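Local coordinates for protein acinetobacter secreted protease CpaA (Acinetobacter nosocomialis M2, PDB 6O38) that is a secreted zinc metalloprotease that binds the chaperone CpaB and is probably exported through the type II secretion system, at residues A[19-23]-A[45-49]; A[37-41]-A[63-67]. All blocks are in the same frame, centred on the assembly; numbering follows the deposited sequence.

Contact 1. Residues A[19-23]-A[45-49]; sequences GYSDL and SDKIT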
loop_
_atom_site.group_PDB
_atom_site.type_symbol
_atom_site.label_atom_id
_atom_site.label_comp_id
_atom_site.label_asym_id
_atom_site.label_seq_id
_atom_site.Cartn_x
_atom_site.Cartn_y
_atom_site.Cartn_z
ATOM N N GLY A 19 -9.102 36.866 -1.679
ATOM C CA GLY A 19 -9.472 38.263 -1.740
ATOM C C GLY A 19 -10.832 38.600 -1.172
ATOM O O GLY A 19 -11.193 39.783 -1.143
ATOM N N TYR A 20 -11.594 37.609 -0.720
ATOM C CA TYR A 20 -12.916 37.826 -0.149
ATOM C C TYR A 20 -12.853 37.640 1.360
ATOM O O TYR A 20 -12.289 36.654 1.847
ATOM C CB TYR A 20 -13.942 36.865 -0.755
ATOM C CG TYR A 20 -14.122 37.012 -2.249
ATOM C CD1 TYR A 20 -14.972 37.977 -2.775
ATOM C CD2 TYR A 20 -13.448 36.181 -3.134
ATOM C CE1 TYR A 20 -15.143 38.112 -4.141
ATOM C CE2 TYR A 20 -13.611 36.309 -4.500
ATOM C CZ TYR A 20 -14.460 37.275 -4.998
ATOM O OH TYR A 20 -14.623 37.404 -6.357
ATOM N N SER A 21 -13.432 38.590 2.097
ATOM C CA SER A 21 -13.468 38.484 3.551
ATOM C C SER A 21 -14.521 37.490 4.024
ATOM O O SER A 21 -14.377 36.909 5.105
ATOM C CB SER A 21 -13.728 39.858 4.172
ATOM O OG SER A 21 -13.795 39.774 5.584
ATOM N N ASP A 22 -15.575 37.282 3.234
ATOM C CA ASP A 22 -16.641 36.346 3.591
ATOM C C ASP A 22 -17.180 35.768 2.284
ATOM O O ASP A 22 -18.001 36.402 1.616
ATOM C CB ASP A 22 -17.733 37.036 4.397
ATOM C CG ASP A 22 -18.722 36.057 4.997
ATOM O OD1 ASP A 22 -18.456 34.838 4.959
ATOM O OD2 ASP A 22 -19.769 36.510 5.508
ATOM N N LEU A 23 -16.717 34.573 1.932
ATOM C CA LEU A 23 -17.030 33.951 0.656
ATOM C C LEU A 23 -17.863 32.693 0.864
ATOM O O LEU A 23 -17.699 31.973 1.853
ATOM C CB LEU A 23 -15.746 33.609 -0.107
ATOM C CG LEU A 23 -15.872 32.987 -1.500
ATOM C CD1 LEU A 23 -16.777 33.826 -2.386
ATOM C CD2 LEU A 23 -14.500 32.838 -2.129
ATOM N N SER A 45 -8.852 36.743 9.248
ATOM C CA SER A 45 -10.191 36.288 9.604
ATOM C C SER A 45 -11.084 36.072 8.385
ATOM O O SER A 45 -12.302 36.263 8.470
ATOM C CB SER A 45 -10.844 37.271 10.574
ATOM O OG SER A 45 -10.190 37.251 11.832
ATOM N N ASP A 46 -10.506 35.671 7.256
ATOM C CA ASP A 46 -11.307 35.369 6.079
ATOM C C ASP A 46 -12.129 34.106 6.305
ATOM O O ASP A 46 -11.645 33.124 6.877
ATOM C CB ASP A 46 -10.413 35.204 4.851
ATOM C CG ASP A 46 -9.773 36.510 4.416
ATOM O OD1 ASP A 46 -10.039 37.546 5.060
ATOM O OD2 ASP A 46 -9.008 36.498 3.429
ATOM N N LYS A 47 -13.381 34.135 5.855
ATOM C CA LYS A 47 -14.313 33.030 6.033
ATOM C C LYS A 47 -14.720 32.479 4.674
ATOM O O LYS A 47 -15.084 33.242 3.773
ATOM C CB LYS A 47 -15.553 33.475 6.815
ATOM C CG LYS A 47 -16.617 32.398 6.950
ATOM C CD LYS A 47 -17.850 32.915 7.674
ATOM C CE LYS A 47 -17.532 33.298 9.110
ATOM N NZ LYS A 47 -18.750 33.734 9.848
ATOM N N ILE A 48 -14.657 31.156 4.533
ATOM C CA ILE A 48 -15.088 30.462 3.326
ATOM C C ILE A 48 -16.072 29.375 3.730
ATOM O O ILE A 48 -15.797 28.594 4.648
ATOM C CB ILE A 48 -13.900 29.856 2.553
ATOM C CG1 ILE A 48 -13.061 30.960 1.908
ATOM C CG2 ILE A 48 -14.387 28.867 1.502
ATOM C CD1 ILE A 48 -11.970 30.440 0.998
ATOM N N THR A 49 -17.218 29.328 3.052
ATOM C CA THR A 49 -18.244 28.328 3.314
ATOM C C THR A 49 -18.570 27.598 2.020
ATOM O O THR A 49 -18.891 28.232 1.010
ATOM C CB THR A 49 -19.510 28.964 3.898
ATOM O OG1 THR A 49 -19.201 29.575 5.157
ATOM C CG2 THR A 49 -20.591 27.913 4.102
#
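D22 and K47 sit beside each other on neighbouring parallel strands, their side chains on the same face, and show how a lysine can use its aliphatic stem, rather than its charge, to pass an acid. Their side chains run side by side, pointing the same way. With CG of K47 opposite its own backbone N (chi1 176°), the stem follows the D22 carboxylate: its CB lies 3.7 Å from D22 OD1, CG passes the same oxygen at a similar separation, and CD comes nearest, 3.4 Å from D22 OD1. The chain then bends at chi3 (-64°), which carries the ammonium group off, NZ of K47 ending 5.0 Å from D22 OD1. That spacing makes no salt bridge, although the opposite charges may still attract weakly.

Beneath this pair the backbones follow the staggered pattern of parallel strands. K47 straddles D22: its N donates to S21 O at 3.0 Å, while its O receives L23 N in a bond of 2.8 Å. L23 in turn straddles I48, its O accepting T49 N at 2.9 Å. The face opposite D22 and K47 is apolar, with L23 CB resting 4.3 Å from I48 CG1. Where the strands begin, the D46 carboxylate lies beside Y20 O without bonding to it; its OD2 instead accepts the backbone N of N43.

Strand 22-27 is flanked by strand 3-5 and strand 47-52 by strand 79-85, and backbone bonds from D22 to T3 and from I48 to F82 continue the sheet in both directions. The L23 and I48 side chains meet I16 of a loop, and W91 of strand 90-98 lies against I48 and D46.

Contact 2. Residues A[37-41]-A[63-67]; sequences SLPTN and SNTNI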
loop_
_atom_site.group_PDB
_atom_site.type_symbol
_atom_site.label_atom_id
_atom_site.label_comp_id
_atom_site.label_asym_id
_atom_site.label_seq_id
_atom_site.Cartn_x
_atom_site.Cartn_y
_atom_site.Cartn_z
ATOM N N SER A 37 -10.351 23.277 -3.800
ATOM C CA SER A 37 -9.213 23.632 -2.966
ATOM C C SER A 37 -9.398 25.046 -2.439
ATOM O O SER A 37 -10.041 25.884 -3.077
ATOM C CB SER A 37 -7.891 23.523 -3.735
ATOM O OG SER A 37 -7.843 24.455 -4.800
ATOM N N LEU A 38 -8.824 25.301 -1.259
ATOM C CA LEU A 38 -8.835 26.600 -0.606
ATOM C C LEU A 38 -7.580 27.389 -0.970
ATOM O O LEU A 38 -6.520 26.804 -1.218
ATOM C CB LEU A 38 -8.919 26.432 0.909
ATOM C CG LEU A 38 -10.170 25.722 1.432
ATOM C CD1 LEU A 38 -10.108 25.557 2.941
ATOM C CD2 LEU A 38 -11.428 26.475 1.024
ATOM N N PRO A 39 -7.667 28.718 -1.016
ATOM C CA PRO A 39 -6.505 29.512 -1.431
ATOM C C PRO A 39 -5.446 29.574 -0.341
ATOM O O PRO A 39 -5.755 29.645 0.850
ATOM C CB PRO A 39 -7.104 30.894 -1.708
ATOM C CG PRO A 39 -8.286 30.962 -0.802
ATOM C CD PRO A 39 -8.841 29.562 -0.735
ATOM N N THR A 40 -4.182 29.546 -0.768
ATOM C CA THR A 40 -3.074 29.672 0.173
ATOM C C THR A 40 -2.913 31.112 0.645
ATOM O O THR A 40 -2.759 31.368 1.844
ATOM C CB THR A 40 -1.778 29.166 -0.467
ATOM O OG1 THR A 40 -1.705 29.617 -1.825
ATOM C CG2 THR A 40 -1.724 27.646 -0.433
ATOM N N ASN A 41 -2.943 32.063 -0.285
ATOM C CA ASN A 41 -2.892 33.471 0.080
ATOM C C ASN A 41 -4.238 33.901 0.651
ATOM O O ASN A 41 -5.282 33.687 0.028
ATOM C CB ASN A 41 -2.534 34.318 -1.141
ATOM C CG ASN A 41 -1.475 35.361 -0.839
ATOM O OD1 ASN A 41 -0.771 35.275 0.167
ATOM N ND2 ASN A 41 -1.353 36.352 -1.716
ATOM N N SER A 63 -4.848 20.080 2.300
ATOM C CA SER A 63 -3.428 20.175 2.623
ATOM C C SER A 63 -3.088 21.467 3.356
ATOM O O SER A 63 -2.099 21.514 4.094
ATOM C CB SER A 63 -2.592 20.055 1.348
ATOM O OG SER A 63 -2.970 21.034 0.396
ATOM N N ASN A 64 -3.884 22.522 3.170
ATOM C CA ASN A 64 -3.645 23.803 3.822
ATOM C C ASN A 64 -4.693 24.103 4.890
ATOM O O ASN A 64 -4.977 25.267 5.183
ATOM C CB ASN A 64 -3.588 24.928 2.789
ATOM C CG ASN A 64 -4.887 25.090 2.025
ATOM O OD1 ASN A 64 -5.715 24.179 1.978
ATOM N ND2 ASN A 64 -5.070 26.255 1.415
ATOM N N THR A 65 -5.272 23.063 5.477
ATOM C CA THR A 65 -6.222 23.180 6.574
ATOM C C THR A 65 -5.647 22.498 7.813
ATOM O O THR A 65 -4.520 21.996 7.807
ATOM C CB THR A 65 -7.575 22.567 6.199
ATOM O OG1 THR A 65 -7.446 21.142 6.107
ATOM C CG2 THR A 65 -8.055 23.110 4.863
ATOM N N ASN A 66 -6.435 22.485 8.887
ATOM C CA ASN A 66 -6.063 21.798 10.116
ATOM C C ASN A 66 -6.768 20.453 10.260
ATOM O O ASN A 66 -6.802 19.891 11.361
ATOM C CB ASN A 66 -6.353 22.682 11.330
ATOM C CG ASN A 66 -7.837 22.895 11.559
ATOM O OD1 ASN A 66 -8.619 22.964 10.611
ATOM N ND2 ASN A 66 -8.232 23.000 12.822
ATOM N N ILE A 67 -7.326 19.929 9.175
ATOM C CA ILE A 67 -8.016 18.645 9.187
ATOM C C ILE A 67 -6.988 17.554 8.877
ATOM O O ILE A 67 -6.386 17.587 7.793
ATOM C CB ILE A 67 -9.169 18.617 8.179
ATOM C CG1 ILE A 67 -10.252 19.612 8.596
ATOM C CG2 ILE A 67 -9.739 17.212 8.057
ATOM C CD1 ILE A 67 -11.403 19.709 7.626
#
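The N64 side chain reaches across to the backbone of L38 and makes the single hydrogen bond between these two loops, an example of an asparagine amide tying one loop to the backbone of another. Its ND2 donates to L38 O at 3.1 Å with a bent N-H...O angle of 139°. The donor stands well above the carbonyl plane, and the oxygen is itself tilted from the amide plane of N64. A first torsion of 62° places the N64 amide between its own backbone N and carbonyl carbon and directs it at the other loop. P39 O lies 3.5 Å from the same ND2 but is bonded instead to NE1 of W91.

The close-packed part of the contact lies on the inner side. There the L38 methyl CD1 meets T65 CG2 at 3.7 Å, the two side chains crossing at about a right angle. Both residues are buried, and F82 touches both, while I16, I48 and W91 add to the surroundings of L38. The T65 hydroxyl is occupied within its own loop: OG1 bonds to T62 O and also receives a weak bond from I67 N.

Toward solvent the contact thins. Exposed T40 makes a loose approach, its CG2 4.1 Å from N64 ND2. The neighbouring S63 packs instead on N96 of the chaperone CpaB chain.

Two irregular loops, one between strands 35-37 and 47-52 and the other between strands 58-61 and 71-74, thus close over hydrophobic side chains from the strands, consistent with the StcE-type beta-sandwich family to which this region belongs.

Contacts 1 and 2 belong to one beta-sandwich family region: paired strands in contact 1, loops packed beside them in contact 2. Their centres lie about 13 Å apart, and I48 joins them directly. Its CD1 touches P39 CD at 3.7 Å, while its CG2 touches L38 CD2 at 3.8 Å. W91 of strand 90-98 touches side chains of both contacts. Along the chain the segments alternate, so 37-41 falls between the two strands of contact 1. Neither contact contributes to the zinc site, whose ligands H498, H502 and H508 belong to the reprolysin-like peptidase region.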